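Flavoredoxin (Desulfovibrio vulgaris str. 'Miyazaki F', PDB 2D5M) binds flavin mononucleotide as a two-chain assembly and probably carries electrons in redox reactions. Local coordinates at residues 159-164 and 172-177; 91-96 and 109-114; 17-22 and 48-53. All blocks are in the same frame, centred on the assembly; numbering follows the deposited sequence.

Contact 1 of 3, residues 159-164 and 172-177; sequences VDPVIF and YAVGEF. With FMN (flavin mononucleotide), chain E.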
# COMPACT_ATOMS: atom_id res chain seq x y z
N VAL A 159 2.11 -0.63 17.33
CA VAL A 159 1.77 0.52 16.49
C VAL A 159 0.26 0.54 16.21
O VAL A 159 -0.42 1.59 16.29
CB VAL A 159 2.59 0.53 15.20
CG1 VAL A 159 2.15 1.65 14.28
CG2 VAL A 159 4.07 0.68 15.52
N ASP A 160 -0.25 -0.62 15.86
CA ASP A 160 -1.66 -0.84 15.64
C ASP A 160 -2.24 0.04 14.53
O ASP A 160 -3.26 0.72 14.71
CB ASP A 160 -2.42 -0.61 16.97
CG ASP A 160 -3.83 -1.06 16.92
OD1 ASP A 160 -4.72 -0.36 17.50
OD2 ASP A 160 -4.10 -2.15 16.35
N PRO A 161 -1.63 -0.01 13.36
CA PRO A 161 -2.04 0.88 12.26
C PRO A 161 -3.38 0.49 11.63
O PRO A 161 -3.83 -0.65 11.71
CB PRO A 161 -0.92 0.64 11.23
CG PRO A 161 -0.53 -0.79 11.43
CD PRO A 161 -0.61 -0.99 12.92
N VAL A 162 -4.02 1.46 11.01
CA VAL A 162 -5.30 1.24 10.35
C VAL A 162 -5.08 0.84 8.90
O VAL A 162 -4.24 1.41 8.19
CB VAL A 162 -6.17 2.49 10.44
CG1 VAL A 162 -7.49 2.38 9.72
CG2 VAL A 162 -6.44 2.94 11.87
N ILE A 163 -5.88 -0.09 8.44
CA ILE A 163 -5.98 -0.54 7.10
C ILE A 163 -7.26 -0.01 6.45
O ILE A 163 -8.32 -0.10 7.07
CB ILE A 163 -6.00 -2.11 6.96
CG1 ILE A 163 -4.71 -2.69 7.56
CG2 ILE A 163 -6.22 -2.64 5.61
CD1 ILE A 163 -4.97 -4.14 7.91
N PHE A 164 -7.22 0.48 5.21
CA PHE A 164 -8.39 0.89 4.48
C PHE A 164 -8.81 -0.18 3.46
O PHE A 164 -7.97 -0.70 2.73
CB PHE A 164 -8.17 2.23 3.80
CG PHE A 164 -9.26 2.74 2.90
CD1 PHE A 164 -10.55 2.96 3.43
CD2 PHE A 164 -9.07 3.00 1.58
CE1 PHE A 164 -11.55 3.46 2.65
CE2 PHE A 164 -10.04 3.55 0.80
CZ PHE A 164 -11.31 3.77 1.31
N TYR A 172 -10.02 -1.39 9.08
CA TYR A 172 -9.67 -2.62 9.79
C TYR A 172 -8.37 -2.47 10.53
O TYR A 172 -7.51 -1.68 10.16
CB TYR A 172 -9.56 -3.81 8.78
CG TYR A 172 -10.93 -4.29 8.35
CD1 TYR A 172 -11.49 -5.40 8.93
CD2 TYR A 172 -11.67 -3.62 7.39
CE1 TYR A 172 -12.74 -5.83 8.55
CE2 TYR A 172 -12.91 -4.01 7.03
CZ TYR A 172 -13.46 -5.14 7.62
OH TYR A 172 -14.72 -5.53 7.25
N ALA A 173 -8.18 -3.25 11.61
CA ALA A 173 -6.94 -3.40 12.32
C ALA A 173 -6.07 -4.49 11.68
O ALA A 173 -6.57 -5.32 10.91
CB ALA A 173 -7.17 -3.76 13.78
N VAL A 174 -4.82 -4.46 12.02
CA VAL A 174 -3.88 -5.55 11.76
C VAL A 174 -4.12 -6.64 12.79
O VAL A 174 -4.32 -6.38 13.96
CB VAL A 174 -2.40 -5.08 11.80
CG1 VAL A 174 -1.46 -6.25 11.61
CG2 VAL A 174 -2.14 -4.02 10.76
N GLY A 175 -4.10 -7.89 12.30
CA GLY A 175 -4.24 -9.07 13.11
C GLY A 175 -2.96 -9.75 13.47
O GLY A 175 -1.94 -9.10 13.75
N GLU A 176 -3.01 -11.06 13.51
CA GLU A 176 -1.91 -11.82 14.09
C GLU A 176 -0.75 -12.06 13.11
O GLU A 176 -0.91 -12.09 11.90
CB GLU A 176 -2.40 -13.17 14.62
CG GLU A 176 -2.98 -13.91 13.42
CD GLU A 176 -4.51 -13.87 13.42
OE1 GLU A 176 -5.02 -15.03 13.45
OE2 GLU A 176 -5.12 -12.76 13.38
N PHE A 177 0.42 -12.23 13.73
CA PHE A 177 1.58 -12.69 13.02
C PHE A 177 1.31 -14.02 12.31
O PHE A 177 0.74 -14.94 12.90
CB PHE A 177 2.75 -12.85 14.03
CG PHE A 177 3.97 -13.49 13.44
CD1 PHE A 177 4.19 -14.86 13.63
CD2 PHE A 177 4.91 -12.76 12.73
CE1 PHE A 177 5.30 -15.46 13.11
CE2 PHE A 177 6.01 -13.39 12.21
CZ PHE A 177 6.20 -14.72 12.41
N1 FMN E . -7.41 12.15 -1.52
C2 FMN E . -6.34 12.11 -2.38
O2 FMN E . -6.10 13.06 -3.13
N3 FMN E . -5.55 10.97 -2.40
C4 FMN E . -5.76 9.83 -1.66
O4 FMN E . -5.00 8.85 -1.75
C4A FMN E . -6.91 9.85 -0.81
N5 FMN E . -7.22 8.74 -0.10
C5A FMN E . -8.23 8.88 0.82
C6 FMN E . -8.56 7.75 1.61
C7 FMN E . -9.54 7.78 2.60
C7M FMN E . -9.91 6.55 3.39
C8 FMN E . -10.20 9.04 2.83
C8M FMN E . -11.20 9.13 3.97
C9 FMN E . -9.94 10.13 2.02
C9A FMN E . -8.97 10.08 1.03
N10 FMN E . -8.68 11.16 0.15
C10 FMN E . -7.63 11.07 -0.72
C1' FMN E . -9.48 12.41 0.24
C2' FMN E . -8.74 13.53 0.99
O2' FMN E . -8.20 13.08 2.24
C3' FMN E . -9.74 14.65 1.27
O3' FMN E . -10.07 15.25 -0.01
C4' FMN E . -9.23 15.72 2.23
O4' FMN E . -10.41 16.47 2.65
C5' FMN E . -8.23 16.64 1.65
O5' FMN E . -7.86 17.61 2.68
P FMN E . -7.09 18.98 2.32
O1P FMN E . -7.96 19.76 1.32
O2P FMN E . -5.74 18.68 1.72
O3P FMN E . -7.03 19.64 3.68
O HOH W 1 -3.74 -2.46 13.66
O HOH W 2 -2.78 -4.93 15.73
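The beta hairpin of strands 162-165 and 170-180 is stitched here by I163 and Y172, a hydrogen-bonded antiparallel pair whose CA atoms are 5.0 Å apart. Each residue gives its N-H to the other's carbonyl: I163 N to Y172 O, with an N-H...O angle of 167°, and Y172 N to I163 O, both 2.9 Å. Beyond this pair the side chain of I163 runs on along the partner strand, bringing CD1 to 3.6 Å from A173 O and also against V174 CG2. V174 has CG1 anti to its backbone N (chi1 176°), which sets CG2 beside that nitrogen and against the ring of P161, with P161 CG 3.7 Å from V174 CG2.

In this protein, whose family belongs to the FMN-binding split-barrel fold, the hairpin serves both the sheet and the subunit interface. Y172 pairs with a strand of the second subunit, so the sheet continues between chains, and I163 packs on I163 of that subunit. On the cofactor side F164 offers one ring face to the flavin methyl C7M, which sits 3.5 Å above the plane, over the ring centre.

Toward D160 the two segments diverge and water replaces direct bonding. D160 follows helix 156-159 with a positive phi, and its carboxylate is split between tasks: OD1 joins a salt bridge with R73, while OD2 turns to the waters. One water accepts from V174 N at 2.8 Å and lies 2.7 Å from both D160 OD2 and P161 O, bridging the gap where no backbone bond forms. A second water, 2.8 Å from V174 O, makes a longer bond to D160 OD2.

Contact 2 of 3, residues 91-96 and 109-114; sequences DKFASL and PYVGEF. With FMN (flavin mononucleotide), chain E.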
# COMPACT_ATOMS: atom_id res chain seq x y z
N ASP A 91 -8.37 24.74 10.64
CA ASP A 91 -7.24 24.07 11.30
C ASP A 91 -7.79 22.78 11.89
O ASP A 91 -8.43 22.77 12.93
CB ASP A 91 -6.64 25.00 12.37
CG ASP A 91 -5.45 24.38 13.06
OD1 ASP A 91 -5.33 23.13 13.11
OD2 ASP A 91 -4.61 25.17 13.59
N LYS A 92 -7.48 21.68 11.21
CA LYS A 92 -7.95 20.38 11.64
C LYS A 92 -7.31 19.90 12.91
O LYS A 92 -7.89 19.10 13.65
CB LYS A 92 -7.73 19.34 10.54
CG LYS A 92 -8.42 19.57 9.25
CD LYS A 92 -8.14 18.44 8.25
CE LYS A 92 -8.25 18.96 6.85
NZ LYS A 92 -7.89 17.99 5.82
N PHE A 93 -6.06 20.35 13.19
CA PHE A 93 -5.45 19.98 14.47
C PHE A 93 -6.25 20.58 15.62
O PHE A 93 -6.49 19.92 16.65
CB PHE A 93 -4.00 20.45 14.53
CG PHE A 93 -3.05 19.60 13.70
CD1 PHE A 93 -2.40 18.53 14.30
CD2 PHE A 93 -2.81 19.88 12.37
CE1 PHE A 93 -1.51 17.75 13.59
CE2 PHE A 93 -1.91 19.07 11.65
CZ PHE A 93 -1.25 18.05 12.28
N ALA A 94 -6.69 21.84 15.48
CA ALA A 94 -7.53 22.45 16.46
C ALA A 94 -8.85 21.74 16.57
O ALA A 94 -9.35 21.46 17.64
CB ALA A 94 -7.79 23.95 16.13
N SER A 95 -9.48 21.42 15.44
CA SER A 95 -10.78 20.75 15.47
C SER A 95 -10.71 19.38 16.15
O SER A 95 -11.64 18.99 16.87
CB SER A 95 -11.30 20.51 14.05
OG SER A 95 -11.46 21.77 13.44
N LEU A 96 -9.63 18.65 15.91
CA LEU A 96 -9.48 17.26 16.38
C LEU A 96 -8.82 17.16 17.72
O LEU A 96 -8.75 16.07 18.28
CB LEU A 96 -8.72 16.47 15.32
CG LEU A 96 -9.50 16.23 14.02
CD1 LEU A 96 -8.60 15.63 12.94
CD2 LEU A 96 -10.72 15.38 14.24
N PRO A 109 4.66 19.48 9.59
CA PRO A 109 4.29 18.93 10.89
C PRO A 109 3.88 17.45 10.78
O PRO A 109 3.37 17.07 9.71
CB PRO A 109 3.08 19.74 11.30
CG PRO A 109 2.38 19.96 9.96
CD PRO A 109 3.50 20.07 8.94
N TYR A 110 4.02 16.71 11.86
CA TYR A 110 3.41 15.38 11.97
C TYR A 110 2.46 15.38 13.17
O TYR A 110 2.41 16.33 13.95
CB TYR A 110 4.42 14.28 12.04
CG TYR A 110 5.36 14.27 13.21
CD1 TYR A 110 5.05 13.64 14.39
CD2 TYR A 110 6.60 14.89 13.15
CE1 TYR A 110 5.93 13.61 15.48
CE2 TYR A 110 7.47 14.85 14.21
CZ TYR A 110 7.13 14.23 15.37
OH TYR A 110 8.02 14.18 16.44
N VAL A 111 1.71 14.29 13.32
CA VAL A 111 0.70 14.20 14.37
C VAL A 111 1.34 13.60 15.62
O VAL A 111 1.68 12.40 15.63
CB VAL A 111 -0.52 13.38 13.95
CG1 VAL A 111 -1.54 13.44 15.07
CG2 VAL A 111 -1.11 13.89 12.64
N GLY A 112 1.49 14.36 16.66
CA GLY A 112 2.24 13.89 17.82
C GLY A 112 1.62 12.71 18.51
O GLY A 112 2.33 11.87 19.07
N GLU A 113 0.30 12.61 18.51
CA GLU A 113 -0.39 11.57 19.22
C GLU A 113 -0.26 10.21 18.55
O GLU A 113 -0.57 9.20 19.19
CB GLU A 113 -1.89 11.91 19.34
CG GLU A 113 -2.23 13.05 20.26
CD GLU A 113 -1.88 14.41 19.80
OE1 GLU A 113 -1.64 14.64 18.60
OE2 GLU A 113 -1.90 15.32 20.67
N PHE A 114 0.09 10.19 17.25
CA PHE A 114 0.13 8.92 16.53
C PHE A 114 1.42 8.17 16.85
O PHE A 114 2.42 8.76 17.21
CB PHE A 114 -0.00 9.14 15.04
CG PHE A 114 -1.38 9.59 14.57
CD1 PHE A 114 -2.43 9.94 15.41
CD2 PHE A 114 -1.62 9.65 13.20
CE1 PHE A 114 -3.63 10.41 14.91
CE2 PHE A 114 -2.81 10.10 12.72
CZ PHE A 114 -3.82 10.50 13.55
N1 FMN E . -7.41 12.15 -1.52
C2 FMN E . -6.34 12.11 -2.38
O2 FMN E . -6.10 13.06 -3.13
N3 FMN E . -5.55 10.97 -2.40
C4 FMN E . -5.76 9.83 -1.66
O4 FMN E . -5.00 8.85 -1.75
C4A FMN E . -6.91 9.85 -0.81
N5 FMN E . -7.22 8.74 -0.10
C5A FMN E . -8.23 8.88 0.82
C6 FMN E . -8.56 7.75 1.61
C7 FMN E . -9.54 7.78 2.60
C7M FMN E . -9.91 6.55 3.39
C8 FMN E . -10.20 9.04 2.83
C8M FMN E . -11.20 9.13 3.97
C9 FMN E . -9.94 10.13 2.02
C9A FMN E . -8.97 10.08 1.03
N10 FMN E . -8.68 11.16 0.15
C10 FMN E . -7.63 11.07 -0.72
C1' FMN E . -9.48 12.41 0.24
C2' FMN E . -8.74 13.53 0.99
O2' FMN E . -8.20 13.08 2.24
C3' FMN E . -9.74 14.65 1.27
O3' FMN E . -10.07 15.25 -0.01
C4' FMN E . -9.23 15.72 2.23
O4' FMN E . -10.41 16.47 2.65
C5' FMN E . -8.23 16.64 1.65
O5' FMN E . -7.86 17.61 2.68
P FMN E . -7.09 18.98 2.32
O1P FMN E . -7.96 19.76 1.32
O2P FMN E . -5.74 18.68 1.72
O3P FMN E . -7.03 19.64 3.68
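F93 and V111 meet where the short helix 92-96 packs against strand 109-111, which pairs with strand 100-102 in a small two-stranded antiparallel sheet. The touching surface is narrow: F93 CE1 lies 4.0 Å from V111 CG2 and 4.2 Å from Y110 O, and the ring reaches both obliquely. CG of F93 stands beside the backbone N, opposite the carbonyl carbon (chi1 -75°), and the ring extends toward the strand, where P28, I30, L98 and P100 also pack around it, so the dense part of the contact is an apolar cluster without a hydrogen bond across it.

V111 works as a fork. Its CG1 is anti to the backbone N (chi1 -175°) and lies over one face of the F114 ring, 3.6 Å above the plane and displaced toward the rim; its CG2, beside the backbone N, is the branch that meets F93. A type I turn from V111 to F114 brings that ring back under CG1.

The outer side is looser. A94 and S95, on the far side of the helix from the strand, are exposed, and the polar groups there have partners away from the strand: S95 OG bonds E90, and D91 is the N-cap. D91 OD1 accepts from A94 N at 3.0 Å, the donor approaching from well above the carboxylate plane, and only weakly from F93 N. E113, partly exposed within the turn, bonds through OE2 to T99 rather than to the helix.

K92 stretches beyond CG to the cofactor phosphate. With the carbonyls of I30, A82 and Y85 also near, NZ has more acceptors than its three hydrogens can serve fully, yet the cluster probably restrains it. K92 NZ donates to FMN O3P at 2.8 Å, with a weak second bond to FMN O5' at 3.2 Å.

Contact 3 of 3, residues 17-22 and 48-53; sequences FLVGTY and VSLRKA. With FMN (flavin mononucleotide), chain E.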
# COMPACT_ATOMS: atom_id res chain seq x y z
N PHE A 17 -2.67 6.77 5.41
CA PHE A 17 -1.64 7.73 5.76
C PHE A 17 -2.25 9.11 6.00
O PHE A 17 -2.99 9.59 5.17
CB PHE A 17 -0.65 7.84 4.61
CG PHE A 17 0.20 6.57 4.37
CD1 PHE A 17 0.81 6.42 3.12
CD2 PHE A 17 0.42 5.58 5.32
CE1 PHE A 17 1.64 5.37 2.81
CE2 PHE A 17 1.29 4.51 4.99
CZ PHE A 17 1.91 4.40 3.77
N LEU A 18 -1.85 9.78 7.08
CA LEU A 18 -2.20 11.17 7.22
C LEU A 18 -1.01 12.03 6.77
O LEU A 18 0.07 12.04 7.39
CB LEU A 18 -2.63 11.58 8.61
CG LEU A 18 -4.04 11.07 8.97
CD1 LEU A 18 -4.01 9.56 9.17
CD2 LEU A 18 -4.58 11.87 10.15
N VAL A 19 -1.19 12.71 5.64
CA VAL A 19 -0.15 13.52 5.01
C VAL A 19 -0.19 14.89 5.62
O VAL A 19 -1.21 15.59 5.55
CB VAL A 19 -0.38 13.59 3.50
CG1 VAL A 19 0.68 14.47 2.86
CG2 VAL A 19 -0.33 12.19 2.86
N GLY A 20 0.92 15.28 6.27
CA GLY A 20 1.01 16.53 7.05
C GLY A 20 1.81 17.56 6.31
O GLY A 20 2.88 17.27 5.74
N THR A 21 1.36 18.81 6.33
CA THR A 21 1.99 19.93 5.65
C THR A 21 1.76 21.25 6.41
O THR A 21 0.91 21.32 7.30
CB THR A 21 1.41 20.12 4.24
OG1 THR A 21 -0.00 20.33 4.32
CG2 THR A 21 1.75 18.98 3.28
N TYR A 22 2.55 22.25 6.06
CA TYR A 22 2.28 23.64 6.41
C TYR A 22 1.87 24.42 5.17
O TYR A 22 2.50 24.29 4.12
CB TYR A 22 3.54 24.31 7.00
CG TYR A 22 3.97 23.84 8.34
CD1 TYR A 22 3.17 23.93 9.45
CD2 TYR A 22 5.26 23.28 8.51
CE1 TYR A 22 3.59 23.49 10.71
CE2 TYR A 22 5.68 22.85 9.75
CZ TYR A 22 4.86 22.97 10.86
OH TYR A 22 5.30 22.51 12.06
N VAL A 48 2.70 9.15 -3.16
CA VAL A 48 1.34 9.47 -2.73
C VAL A 48 0.64 10.17 -3.89
O VAL A 48 1.17 11.14 -4.44
CB VAL A 48 1.33 10.35 -1.48
CG1 VAL A 48 -0.11 10.29 -0.97
CG2 VAL A 48 2.31 9.95 -0.40
N SER A 49 -0.51 9.70 -4.26
CA SER A 49 -1.32 10.32 -5.32
C SER A 49 -2.28 11.28 -4.70
O SER A 49 -3.27 10.83 -4.14
CB SER A 49 -2.06 9.22 -6.08
OG SER A 49 -1.17 8.37 -6.75
N LEU A 50 -2.03 12.58 -4.80
CA LEU A 50 -2.85 13.62 -4.22
C LEU A 50 -3.45 14.47 -5.32
O LEU A 50 -2.75 14.96 -6.19
CB LEU A 50 -2.01 14.52 -3.29
CG LEU A 50 -1.25 13.83 -2.15
CD1 LEU A 50 -0.57 14.78 -1.20
CD2 LEU A 50 -2.21 12.88 -1.39
N ARG A 51 -4.75 14.66 -5.24
CA ARG A 51 -5.47 15.44 -6.22
C ARG A 51 -5.17 16.92 -6.09
O ARG A 51 -4.99 17.48 -5.02
CB ARG A 51 -6.99 15.22 -6.06
CG ARG A 51 -7.43 13.85 -6.47
CD ARG A 51 -8.89 13.48 -6.10
NE ARG A 51 -8.88 13.50 -4.65
CZ ARG A 51 -9.34 14.47 -3.85
NH1 ARG A 51 -10.04 15.50 -4.30
NH2 ARG A 51 -9.10 14.35 -2.56
N LYS A 52 -5.23 17.59 -7.28
CA LYS A 52 -4.96 19.03 -7.33
C LYS A 52 -5.91 19.85 -6.52
O LYS A 52 -5.60 20.97 -6.08
CB LYS A 52 -4.93 19.44 -8.81
CG LYS A 52 -3.83 18.88 -9.66
CD LYS A 52 -3.84 19.38 -11.08
CE LYS A 52 -2.49 19.12 -11.71
NZ LYS A 52 -2.50 19.07 -13.21
N ALA A 53 -7.14 19.37 -6.30
CA ALA A 53 -8.14 20.10 -5.54
C ALA A 53 -7.81 20.14 -4.06
O ALA A 53 -8.38 20.95 -3.33
CB ALA A 53 -9.53 19.49 -5.73
N1 FMN E . -7.41 12.15 -1.52
C2 FMN E . -6.34 12.11 -2.38
O2 FMN E . -6.10 13.06 -3.13
N3 FMN E . -5.55 10.97 -2.40
C4 FMN E . -5.76 9.83 -1.66
O4 FMN E . -5.00 8.85 -1.75
C4A FMN E . -6.91 9.85 -0.81
N5 FMN E . -7.22 8.74 -0.10
C5A FMN E . -8.23 8.88 0.82
C6 FMN E . -8.56 7.75 1.61
C7 FMN E . -9.54 7.78 2.60
C7M FMN E . -9.91 6.55 3.39
C8 FMN E . -10.20 9.04 2.83
C8M FMN E . -11.20 9.13 3.97
C9 FMN E . -9.94 10.13 2.02
C9A FMN E . -8.97 10.08 1.03
N10 FMN E . -8.68 11.16 0.15
C10 FMN E . -7.63 11.07 -0.72
C1' FMN E . -9.48 12.41 0.24
C2' FMN E . -8.74 13.53 0.99
O2' FMN E . -8.20 13.08 2.24
C3' FMN E . -9.74 14.65 1.27
O3' FMN E . -10.07 15.25 -0.01
C4' FMN E . -9.23 15.72 2.23
O4' FMN E . -10.41 16.47 2.65
C5' FMN E . -8.23 16.64 1.65
O5' FMN E . -7.86 17.61 2.68
P FMN E . -7.09 18.98 2.32
O1P FMN E . -7.96 19.76 1.32
O2P FMN E . -5.74 18.68 1.72
O3P FMN E . -7.03 19.64 3.68
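V19, on strand 14-22, turns both methyl branches toward the end of strand 44-48 and the loop after it, and each finds a different partner. CG1 faces L50 CD1 at 4.3 Å, while CG2 faces CG1 of V48; V48 has two conformations, so this second touch is the less certain. The meeting is of methyl groups alone, with no hydrogen bond between the segments. M31 of strand 28-41 touches both V19 and L50, and I60 of helix 55-63 also packs on L50.

L50 is itself forked between core and cofactor: CD1 goes to V19 while CD2 comes within 4.0 Å of FMN N3. Its neighbours S49 and R51 grip the pyrimidine end of the flavin in this FMN-binding split barrel. FMN N3 gives its hydrogen to S49 O at 2.9 Å in an almost straight bond (175°), and R51 N donates to FMN O2 at 3.0 Å. The hydroxyl of S49 bonds instead to C39 O of the second subunit; C39 is a residue of the zinc site.

The R51 side chain bends at chi3 (-64°), which folds its guanidinium group back over O2 to the flavin edge. NH2 then serves two acceptors: FMN N1, met in the guanidinium plane at 3.0 Å, and the ribityl oxygen FMN O3' at 2.9 Å, near that plane but along a more bent path (140°).

Donor and acceptor are thus matched along N3, O2 and N1, a pattern that reads the flavin ring by its hydrogen-bonding edge. A positive guanidinium beside N1 and O2 would be expected to stabilise negative charge on this part of the ring, consistent with easing reduction of the flavin.

Read from the N terminus, the three contacts close loops in series, none nested in or crossing another. Contact 3 comes first, spanning 25 residues that include strand 28-41 and most of strand 44-48. Contact 2 follows, closing 12 residues that hold strand 100-102, and contact 1 closes the seven-residue turn region of the last hairpin. Contacts 2 and 3 touch directly, P109 CD lying 3.3 Å from T21 C. Contacts 1 and 3 lie on opposite sides of the chain's centre yet share a sheet, in which strands 162-165 and 14-22 are neighbours. All three reach the same FMN: contact 1 at its dimethylbenzene end, contact 2 at its phosphate, contact 3 at its pyrimidine edge.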